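Local coordinates for 2-methyl-3-hydroxypyridine-5-carboxylic acid oxygenase (Mesorhizobium loti, PDB 3ALJ), which probably uses its bound FAD to oxygenate and open the pyridine ring of 2-methyl-3-hydroxypyridine-5-carboxylic acid, a step in vitamin B6 breakdown, at residues Y82-H87 with D201-W206; V131-V136 with R163-F168; R208-L213 with E247-L252. All blocks are in the same frame, centred on the assembly; numbering follows the deposited sequence. Where two conformers were deposited one is given.

Contact 1. Residues Y82-H87 with D201-W206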
loop_
_atom_site.group_PDB
_atom_site.type_symbol
_atom_site.label_atom_id
_atom_site.label_comp_id
_atom_site.label_asym_id
_atom_site.label_seq_id
_atom_site.Cartn_x
_atom_site.Cartn_y
_atom_site.Cartn_z
ATOM N N TYR A 82 1.525 -6.503 18.051
ATOM C CA TYR A 82 0.826 -5.252 17.637
ATOM C C TYR A 82 0.015 -4.808 18.856
ATOM O O TYR A 82 -0.967 -5.405 19.250
ATOM C CB TYR A 82 -0.045 -5.602 16.444
ATOM C CG TYR A 82 -0.647 -4.434 15.754
ATOM C CD1 TYR A 82 -1.442 -3.475 16.471
ATOM C CD2 TYR A 82 -0.453 -4.249 14.369
ATOM C CE1 TYR A 82 -2.022 -2.383 15.743
ATOM C CE2 TYR A 82 -1.055 -3.195 13.675
ATOM C CZ TYR A 82 -1.796 -2.296 14.366
ATOM O OH TYR A 82 -2.470 -1.251 13.700
ATOM N N GLU A 83 0.566 -3.711 19.473
ATOM C CA GLU A 83 0.010 -3.187 20.738
ATOM C C GLU A 83 -0.854 -1.912 20.447
ATOM O O GLU A 83 -0.498 -1.152 19.561
ATOM C CB GLU A 83 1.136 -2.926 21.707
ATOM C CG GLU A 83 0.653 -2.401 23.052
ATOM C CD GLU A 83 1.783 -2.302 24.089
ATOM O OE1 GLU A 83 2.967 -2.304 23.713
ATOM O OE2 GLU A 83 1.429 -2.063 25.261
ATOM N N THR A 84 -1.927 -1.731 21.183
ATOM C CA THR A 84 -2.722 -0.515 21.127
ATOM C C THR A 84 -2.745 0.147 22.458
ATOM O O THR A 84 -2.984 -0.566 23.514
ATOM C CB THR A 84 -4.137 -0.899 20.689
ATOM O OG1 THR A 84 -4.045 -1.510 19.403
ATOM C CG2 THR A 84 -5.036 0.350 20.463
ATOM N N TRP A 85 -2.525 1.467 22.476
ATOM C CA TRP A 85 -2.775 2.282 23.714
ATOM C C TRP A 85 -3.949 3.215 23.511
ATOM O O TRP A 85 -4.125 3.767 22.422
ATOM C CB TRP A 85 -1.554 3.133 24.063
ATOM C CG TRP A 85 -0.317 2.361 24.465
ATOM C CD1 TRP A 85 -0.142 1.028 24.574
ATOM C CD2 TRP A 85 0.964 3.026 24.779
ATOM N NE1 TRP A 85 1.177 0.786 24.972
ATOM C CE2 TRP A 85 1.876 1.974 25.117
ATOM C CE3 TRP A 85 1.391 4.385 24.804
ATOM C CZ2 TRP A 85 3.221 2.228 25.454
ATOM C CZ3 TRP A 85 2.763 4.645 25.175
ATOM C CH2 TRP A 85 3.629 3.572 25.430
ATOM N N MET A 86 -4.659 3.481 24.589
ATOM C CA MET A 86 -5.645 4.552 24.652
ATOM C C MET A 86 -5.307 5.409 25.836
ATOM O O MET A 86 -5.240 4.873 26.975
ATOM C CB MET A 86 -7.070 4.007 24.831
ATOM C CG MET A 86 -8.082 5.173 25.138
ATOM S SD MET A 86 -8.123 6.482 23.841
ATOM C CE MET A 86 -8.752 5.506 22.591
ATOM N N HIS A 87 -5.003 6.682 25.665
ATOM C CA HIS A 87 -4.632 7.548 26.817
ATOM C C HIS A 87 -3.495 6.939 27.610
ATOM O O HIS A 87 -3.501 6.964 28.854
ATOM C CB HIS A 87 -5.880 7.908 27.655
ATOM C CG HIS A 87 -6.956 8.624 26.877
ATOM N ND1 HIS A 87 -6.726 9.687 25.998
ATOM C CD2 HIS A 87 -8.280 8.409 26.865
ATOM C CE1 HIS A 87 -7.885 10.049 25.441
ATOM N NE2 HIS A 87 -8.837 9.291 25.949
ATOM N N ASP A 201 0.062 1.471 18.601
ATOM C CA ASP A 201 -0.891 2.470 18.060
ATOM C C ASP A 201 -1.389 3.283 19.226
ATOM O O ASP A 201 -2.166 2.778 20.054
ATOM C CB ASP A 201 -2.036 1.728 17.331
ATOM C CG ASP A 201 -2.865 2.690 16.562
ATOM O OD1 ASP A 201 -2.511 3.906 16.512
ATOM O OD2 ASP A 201 -3.880 2.284 15.958
ATOM N N MET A 202 -0.843 4.502 19.341
ATOM C CA MET A 202 -1.026 5.315 20.547
ATOM C C MET A 202 -2.104 6.358 20.320
ATOM O O MET A 202 -1.904 7.422 19.704
ATOM C CB MET A 202 0.280 6.050 20.891
ATOM C CG MET A 202 1.480 5.103 20.996
ATOM S SD MET A 202 2.992 6.069 20.992
ATOM C CE MET A 202 4.240 4.866 21.567
ATOM N N TRP A 203 -3.332 6.023 20.764
ATOM C CA TRP A 203 -4.501 6.918 20.550
ATOM C C TRP A 203 -4.736 7.846 21.743
ATOM O O TRP A 203 -4.510 7.480 22.951
ATOM C CB TRP A 203 -5.757 6.062 20.507
ATOM C CG TRP A 203 -5.912 5.301 19.168
ATOM C CD1 TRP A 203 -5.316 4.126 18.793
ATOM C CD2 TRP A 203 -6.777 5.679 18.110
ATOM N NE1 TRP A 203 -5.817 3.779 17.539
ATOM C CE2 TRP A 203 -6.707 4.723 17.100
ATOM C CE3 TRP A 203 -7.607 6.796 17.891
ATOM C CZ2 TRP A 203 -7.422 4.825 15.890
ATOM C CZ3 TRP A 203 -8.338 6.893 16.703
ATOM C CH2 TRP A 203 -8.248 5.938 15.729
ATOM N N ASN A 204 -5.286 9.029 21.441
ATOM C CA ASN A 204 -5.836 9.911 22.474
ATOM C C ASN A 204 -6.976 10.673 21.869
ATOM O O ASN A 204 -6.870 11.102 20.724
ATOM C CB ASN A 204 -4.803 10.969 22.927
ATOM C CG ASN A 204 -3.581 10.374 23.531
ATOM O OD1 ASN A 204 -3.502 10.124 24.789
ATOM N ND2 ASN A 204 -2.525 10.153 22.771
ATOM N N PHE A 205 -8.022 10.853 22.678
ATOM C CA PHE A 205 -9.063 11.864 22.394
ATOM C C PHE A 205 -8.989 13.014 23.360
ATOM O O PHE A 205 -9.587 14.048 23.022
ATOM C CB PHE A 205 -10.424 11.179 22.425
ATOM C CG PHE A 205 -10.570 10.059 21.438
ATOM C CD1 PHE A 205 -10.438 10.293 20.076
ATOM C CD2 PHE A 205 -10.754 8.775 21.830
ATOM C CE1 PHE A 205 -10.557 9.155 19.142
ATOM C CE2 PHE A 205 -10.899 7.716 20.941
ATOM C CZ PHE A 205 -10.816 7.925 19.612
ATOM N N TRP A 206 -8.400 12.851 24.532
ATOM C CA TRP A 206 -8.299 13.884 25.526
ATOM C C TRP A 206 -6.859 14.023 25.876
ATOM O O TRP A 206 -6.176 13.017 25.979
ATOM C CB TRP A 206 -9.184 13.497 26.794
ATOM C CG TRP A 206 -9.078 14.526 27.896
ATOM C CD1 TRP A 206 -9.939 15.602 28.049
ATOM C CD2 TRP A 206 -8.024 14.684 28.840
ATOM N NE1 TRP A 206 -9.514 16.329 29.111
ATOM C CE2 TRP A 206 -8.328 15.870 29.584
ATOM C CE3 TRP A 206 -6.939 13.947 29.176
ATOM C CZ2 TRP A 206 -7.550 16.289 30.667
ATOM C CZ3 TRP A 206 -6.082 14.407 30.269
ATOM C CH2 TRP A 206 -6.418 15.591 30.948
HETATM O O HOH W 1 -4.316 -0.152 15.113
#

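Contact 2. Residues V131-V136 with R163-F168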
loop_
_atom_site.group_PDB
_atom_site.type_symbol
_atom_site.label_atom_id
_atom_site.label_comp_id
_atom_site.label_asym_id
_atom_site.label_seq_id
_atom_site.Cartn_x
_atom_site.Cartn_y
_atom_site.Cartn_z
ATOM N N VAL A 131 -1.262 8.751 -21.094
ATOM C CA VAL A 131 -2.303 9.826 -20.994
ATOM C C VAL A 131 -3.610 9.318 -21.578
ATOM O O VAL A 131 -4.692 9.857 -21.186
ATOM C CB VAL A 131 -1.868 11.167 -21.656
ATOM C CG1 VAL A 131 -0.618 11.695 -21.018
ATOM C CG2 VAL A 131 -1.692 10.964 -23.103
ATOM N N ALA A 132 -3.571 8.283 -22.406
ATOM C CA ALA A 132 -4.814 7.728 -22.897
ATOM C C ALA A 132 -4.701 6.283 -23.171
ATOM O O ALA A 132 -3.589 5.763 -23.461
ATOM C CB ALA A 132 -5.325 8.534 -24.144
ATOM N N ALA A 133 -5.791 5.552 -23.085
ATOM C CA ALA A 133 -5.755 4.113 -23.416
ATOM C C ALA A 133 -6.995 3.751 -24.227
ATOM O O ALA A 133 -8.045 4.374 -24.035
ATOM C CB ALA A 133 -5.734 3.202 -22.090
ATOM N N ASP A 134 -6.881 2.681 -25.020
ATOM C CA ASP A 134 -8.032 2.294 -25.841
ATOM C C ASP A 134 -8.216 0.811 -25.512
ATOM O O ASP A 134 -7.222 0.048 -25.578
ATOM C CB ASP A 134 -7.656 2.472 -27.320
ATOM C CG ASP A 134 -8.810 2.243 -28.250
ATOM O OD1 ASP A 134 -9.620 1.308 -28.070
ATOM O OD2 ASP A 134 -8.995 3.015 -29.204
ATOM N N PRO A 135 -9.446 0.399 -25.157
ATOM C CA PRO A 135 -9.743 -1.031 -24.942
ATOM C C PRO A 135 -9.348 -1.999 -26.045
ATOM O O PRO A 135 -9.172 -3.183 -25.808
ATOM C CB PRO A 135 -11.255 -1.069 -24.853
ATOM C CG PRO A 135 -11.664 0.259 -24.266
ATOM C CD PRO A 135 -10.598 1.259 -24.805
ATOM N N VAL A 136 -9.125 -1.498 -27.266
ATOM C CA VAL A 136 -8.684 -2.480 -28.277
ATOM C C VAL A 136 -7.234 -2.841 -28.159
ATOM O O VAL A 136 -6.726 -3.730 -28.862
ATOM C CB VAL A 136 -8.953 -2.116 -29.781
ATOM C CG1 VAL A 136 -10.338 -1.624 -29.961
ATOM C CG2 VAL A 136 -7.855 -1.185 -30.347
ATOM N N ARG A 163 -7.664 4.934 -16.654
ATOM C CA ARG A 163 -9.042 4.863 -16.305
ATOM C C ARG A 163 -9.840 6.058 -16.831
ATOM O O ARG A 163 -10.854 5.834 -17.532
ATOM C CB ARG A 163 -9.100 4.922 -14.778
ATOM C CG ARG A 163 -10.558 4.917 -14.208
ATOM C CD ARG A 163 -10.556 5.241 -12.738
ATOM N NE ARG A 163 -10.068 6.592 -12.482
ATOM C CZ ARG A 163 -9.362 6.988 -11.452
ATOM N NH1 ARG A 163 -8.956 6.184 -10.492
ATOM N NH2 ARG A 163 -9.082 8.286 -11.378
ATOM N N ASP A 164 -9.334 7.269 -16.603
ATOM C CA ASP A 164 -10.241 8.389 -16.917
ATOM C C ASP A 164 -10.273 8.699 -18.405
ATOM O O ASP A 164 -11.284 9.327 -18.848
ATOM C CB ASP A 164 -9.826 9.568 -16.090
ATOM C CG ASP A 164 -10.222 9.364 -14.561
ATOM O OD1 ASP A 164 -11.120 8.533 -14.288
ATOM O OD2 ASP A 164 -9.672 10.085 -13.755
ATOM N N SER A 165 -9.269 8.301 -19.164
ATOM C CA SER A 165 -9.418 8.501 -20.672
ATOM C C SER A 165 -10.439 7.642 -21.262
ATOM O O SER A 165 -11.110 8.056 -22.244
ATOM C CB SER A 165 -8.078 8.205 -21.375
ATOM O OG SER A 165 -7.673 6.842 -21.212
ATOM N N ILE A 166 -10.701 6.481 -20.701
ATOM C CA ILE A 166 -11.730 5.576 -21.171
ATOM C C ILE A 166 -13.067 5.943 -20.559
ATOM O O ILE A 166 -14.121 5.878 -21.289
ATOM C CB ILE A 166 -11.325 4.096 -20.808
ATOM C CG1 ILE A 166 -10.125 3.726 -21.614
ATOM C CG2 ILE A 166 -12.531 3.097 -20.994
ATOM C CD1 ILE A 166 -9.448 2.403 -21.208
ATOM N N GLY A 167 -13.108 6.276 -19.266
ATOM C CA GLY A 167 -14.354 6.639 -18.653
ATOM C C GLY A 167 -14.912 5.499 -17.887
ATOM O O GLY A 167 -15.471 4.547 -18.499
ATOM N N PHE A 168 -14.685 5.499 -16.558
ATOM C CA PHE A 168 -15.338 4.487 -15.727
ATOM C C PHE A 168 -16.148 5.133 -14.677
ATOM O O PHE A 168 -15.725 6.156 -14.016
ATOM C CB PHE A 168 -14.203 3.690 -14.959
ATOM C CG PHE A 168 -13.543 2.684 -15.760
ATOM C CD1 PHE A 168 -12.577 3.102 -16.702
ATOM C CD2 PHE A 168 -13.819 1.295 -15.589
ATOM C CE1 PHE A 168 -11.844 2.101 -17.491
ATOM C CE2 PHE A 168 -13.127 0.311 -16.336
ATOM C CZ PHE A 168 -12.151 0.694 -17.334
#

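Contact 3. Residues R208-L213 with E247-L252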
loop_
_atom_site.group_PDB
_atom_site.type_symbol
_atom_site.label_atom_id
_atom_site.label_comp_id
_atom_site.label_asym_id
_atom_site.label_seq_id
_atom_site.Cartn_x
_atom_site.Cartn_y
_atom_site.Cartn_z
ATOM N N ARG A 208 -6.509 16.416 23.672
ATOM C CA ARG A 208 -6.883 16.706 22.292
ATOM C C ARG A 208 -6.748 15.442 21.487
ATOM O O ARG A 208 -6.297 14.414 21.973
ATOM C CB ARG A 208 -5.932 17.722 21.630
ATOM C CG ARG A 208 -5.703 18.976 22.485
ATOM C CD ARG A 208 -4.560 19.814 21.986
ATOM N NE ARG A 208 -3.288 19.104 22.022
ATOM C CZ ARG A 208 -2.350 19.280 22.926
ATOM N NH1 ARG A 208 -2.658 20.126 23.926
ATOM N NH2 ARG A 208 -1.173 18.640 22.858
ATOM N N VAL A 209 -7.249 15.505 20.231
ATOM C CA VAL A 209 -7.334 14.317 19.362
ATOM C C VAL A 209 -5.973 14.269 18.699
ATOM O O VAL A 209 -5.681 15.041 17.721
ATOM C CB VAL A 209 -8.496 14.470 18.371
ATOM C CG1 VAL A 209 -8.562 13.312 17.507
ATOM C CG2 VAL A 209 -9.846 14.582 19.212
ATOM N N GLN A 210 -5.145 13.319 19.112
ATOM C CA GLN A 210 -3.818 13.137 18.550
ATOM C C GLN A 210 -3.494 11.664 18.694
ATOM O O GLN A 210 -3.659 11.102 19.794
ATOM C CB GLN A 210 -2.642 13.950 19.193
ATOM C CG GLN A 210 -2.761 15.455 18.853
ATOM C CD GLN A 210 -1.635 16.249 19.518
ATOM O OE1 GLN A 210 -1.970 17.267 20.093
ATOM N NE2 GLN A 210 -0.398 15.931 19.397
ATOM N N ARG A 211 -2.908 11.092 17.662
ATOM C CA ARG A 211 -2.521 9.672 17.659
ATOM C C ARG A 211 -1.179 9.567 17.031
ATOM O O ARG A 211 -0.899 10.236 16.000
ATOM C CB ARG A 211 -3.611 8.953 16.839
ATOM C CG ARG A 211 -3.278 7.465 16.471
ATOM C CD ARG A 211 -4.343 7.034 15.468
ATOM N NE ARG A 211 -4.156 5.634 15.051
ATOM C CZ ARG A 211 -4.776 5.083 14.008
ATOM N NH1 ARG A 211 -4.582 3.774 13.706
ATOM N NH2 ARG A 211 -5.606 5.827 13.215
ATOM N N ILE A 212 -0.358 8.651 17.516
ATOM C CA ILE A 212 0.880 8.244 16.784
ATOM C C ILE A 212 0.801 6.716 16.601
ATOM O O ILE A 212 0.659 5.960 17.581
ATOM C CB ILE A 212 2.179 8.560 17.552
ATOM C CG1 ILE A 212 2.277 10.092 17.583
ATOM C CG2 ILE A 212 3.417 7.910 16.906
ATOM C CD1 ILE A 212 3.672 10.668 18.198
ATOM N N LEU A 213 0.981 6.236 15.347
ATOM C CA LEU A 213 1.264 4.798 15.123
ATOM C C LEU A 213 2.790 4.717 15.061
ATOM O O LEU A 213 3.470 5.305 14.197
ATOM C CB LEU A 213 0.621 4.372 13.795
ATOM C CG LEU A 213 0.922 2.891 13.501
ATOM C CD1 LEU A 213 0.164 2.027 14.542
ATOM C CD2 LEU A 213 0.400 2.465 12.088
ATOM N N GLU A 247 4.175 17.021 24.044
ATOM C CA GLU A 247 3.253 17.143 25.195
ATOM C C GLU A 247 2.419 15.863 25.359
ATOM O O GLU A 247 2.203 15.428 26.504
ATOM C CB GLU A 247 2.340 18.352 25.049
ATOM C CG GLU A 247 1.301 18.383 26.180
ATOM C CD GLU A 247 0.362 19.604 26.113
ATOM O OE1 GLU A 247 -0.064 20.021 24.971
ATOM O OE2 GLU A 247 0.073 20.127 27.230
ATOM N N MET A 248 1.920 15.294 24.246
ATOM C CA MET A 248 1.014 14.147 24.399
ATOM C C MET A 248 1.726 12.830 24.197
ATOM O O MET A 248 1.155 11.860 24.601
ATOM C CB MET A 248 -0.289 14.318 23.515
ATOM C CG MET A 248 -1.566 15.253 24.284
ATOM S SD MET A 248 -2.691 15.429 23.022
ATOM C CE MET A 248 -3.388 13.771 23.283
ATOM N N PHE A 249 2.980 12.822 23.791
ATOM C CA PHE A 249 3.759 11.583 23.642
ATOM C C PHE A 249 5.160 11.805 24.166
ATOM O O PHE A 249 6.165 11.644 23.453
ATOM C CB PHE A 249 3.812 11.157 22.173
ATOM C CG PHE A 249 2.412 11.062 21.549
ATOM C CD1 PHE A 249 1.766 12.198 21.037
ATOM C CD2 PHE A 249 1.685 9.818 21.451
ATOM C CE1 PHE A 249 0.497 12.161 20.507
ATOM C CE2 PHE A 249 0.383 9.751 20.881
ATOM C CZ PHE A 249 -0.245 10.918 20.419
ATOM N N PRO A 250 5.201 12.096 25.485
ATOM C CA PRO A 250 6.530 12.522 25.976
ATOM C C PRO A 250 7.546 11.443 25.979
ATOM O O PRO A 250 8.734 11.685 25.837
ATOM C CB PRO A 250 6.178 13.049 27.409
ATOM C CG PRO A 250 4.948 12.241 27.796
ATOM C CD PRO A 250 4.091 12.314 26.463
ATOM N N PHE A 251 7.118 10.184 26.053
ATOM C CA PHE A 251 7.958 9.019 26.026
ATOM C C PHE A 251 8.647 8.790 24.639
ATOM O O PHE A 251 9.571 7.945 24.511
ATOM C CB PHE A 251 7.162 7.803 26.463
ATOM C CG PHE A 251 5.794 7.822 25.897
ATOM C CD1 PHE A 251 4.737 8.281 26.689
ATOM C CD2 PHE A 251 5.542 7.461 24.565
ATOM C CE1 PHE A 251 3.433 8.449 26.141
ATOM C CE2 PHE A 251 4.260 7.604 24.023
ATOM C CZ PHE A 251 3.210 8.094 24.762
ATOM N N LEU A 252 8.134 9.507 23.608
ATOM C CA LEU A 252 8.833 9.467 22.281
ATOM C C LEU A 252 9.649 10.715 21.973
ATOM O O LEU A 252 10.096 10.866 20.841
ATOM C CB LEU A 252 7.716 9.295 21.145
ATOM C CG LEU A 252 6.967 7.961 21.145
ATOM C CD1 LEU A 252 6.080 7.894 19.864
ATOM C CD2 LEU A 252 8.013 6.891 21.057
#

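Contact 1. Residues Y82-H87 with D201-W206
With CG set anti to the carbonyl carbon in both W85 (chi1 -66°) and M202 (chi1 -53°), the two side chains leave neighbouring strands shoulder to shoulder and run the same way. M202 stays extended along the indole: its CG lies 3.9 Å from W85 CE3, its CE also 3.9 Å from W85 CZ3, and its sulfur makes an oblique Met-aromatic contact. W85 NE1 is tied back to E83 OE2 at 2.9 Å; that oxygen lies in the indole plane, is met from above its own carboxylate plane, and also bonds S90. Cutting W85 back to an alanine is likely to strip M202 of the indole it lies along and leave E83 OE2 without its indole donor. The backbones form the one parallel pair in an otherwise antiparallel seven-stranded sheet, joined by four N-H...O bonds that run from E83 O to H87 N. On the opposite face M86, bent at chi2 (58°), swings its methyl across, CE reaching 3.5 Å from F205 CE2 and 3.7 Å from W203 CB. Further along this face a water bridges Y82 OH and D201 OD2, 2.6 Å from each; D201 OD2 also takes a salt bridge from R211 and a weak bond from W203 NE1.

Contact 2. Residues V131-V136 with R163-F168
S165 and I166, the last two residues of a short helix, press against the backbone of A132 and A133. S165 OG sits between its own backbone N and carbonyl carbon (chi1 63°), which turns it to the strand, where it accepts from A133 N at 3.0 Å with a bent N-H...O angle of 145°. The same hydroxyl bonds K161 O one helical turn back, and the S165 CB above it rests 3.9 Å from A132 CB. I166 packs the other half: its CG1 comes to 3.3 Å from A133 O, while CD1 lies 3.9 Å from A133 CB and its end meets P135 CD, also at 3.9 Å. Away from this small patch the contact quickly turns loose. V131 and D134 point their CB atoms away from the helix, and D134 OD1 instead closes an Asx turn with V136 N at 3.0 Å, at an exposed corner. On the helix, D164 is exposed and does not reach the strand. The strand is an edge of a three-stranded antiparallel sheet, with a classic bulge where V131 and A132 face T140; the helix end also packs on strands 279-280 and 283-285, I166 touching R280 and V283, and P135 likewise reaches R280.

Contact 3. Residues R208-L213 with E247-L252
E247 OE1 is gripped end-on by both terminal nitrogens of R208, with NH1 and NH2 each 2.8 Å away and approaching from the same face of the carboxylate. The oxygen lies near the guanidinium plane; both nitrogens share it, and the two flat groups are turned 37° apart, so this is not the flat two-oxygen pairing. A bend at chi3 (-62°) also sets the arginine's other edge against its own segment: NE donates to Q210 OE1 at 3.0 Å, nearly along the C=O axis, and NH2 adds a second bond to that oxygen at 3.2 Å. NH2 thus serves both acceptors. Q210 is buried, and its NE2 is satisfied by V244 O. M248 runs obliquely past the two polar side chains, SD standing 3.5 Å from Q210 OE1.

Beyond them the contact becomes apolar. I212 and F249 slide past each other in opposite directions, putting I212 CG1 squarely over the ring, 3.7 Å from the F249 centroid and 6° off the normal, a CH-pi contact; I212 CD1 comes to 3.6 Å from F249 CG. Q210 O meets the ring's edge, 3.5 Å from F249 CZ, and L252 CD1 closes on I212 CG2 tip to tip. The chain after helix 242-248 is thereby laid over one face of strand 211-216. R208 was modelled in two conformers, so the grip described belongs to one of them: at the exposed end the link is directional yet probably not permanent, whereas the buried end relies on close fit around the F249 ring.

From the N terminus the chain enters contact 1 at strand 82-86 and closes it only at 201-206, 114 residues beyond the end of 82-87. Contact 2 is nested inside that loop: between its strand 130-134 and helix 161-166 run the other strands of the small sheet and strand 151-154. Contact 3 follows in series, closing a shorter loop from 208-213 to 247-252. Contacts 1 and 3 are neighbours, their centres about 9 Å apart, because strands 199-203 and 211-216 lie side by side in the seven-stranded sheet and N204 packs on M248. Contact 2 sits across the chain's centre, its centre about 44 Å from each of the other two.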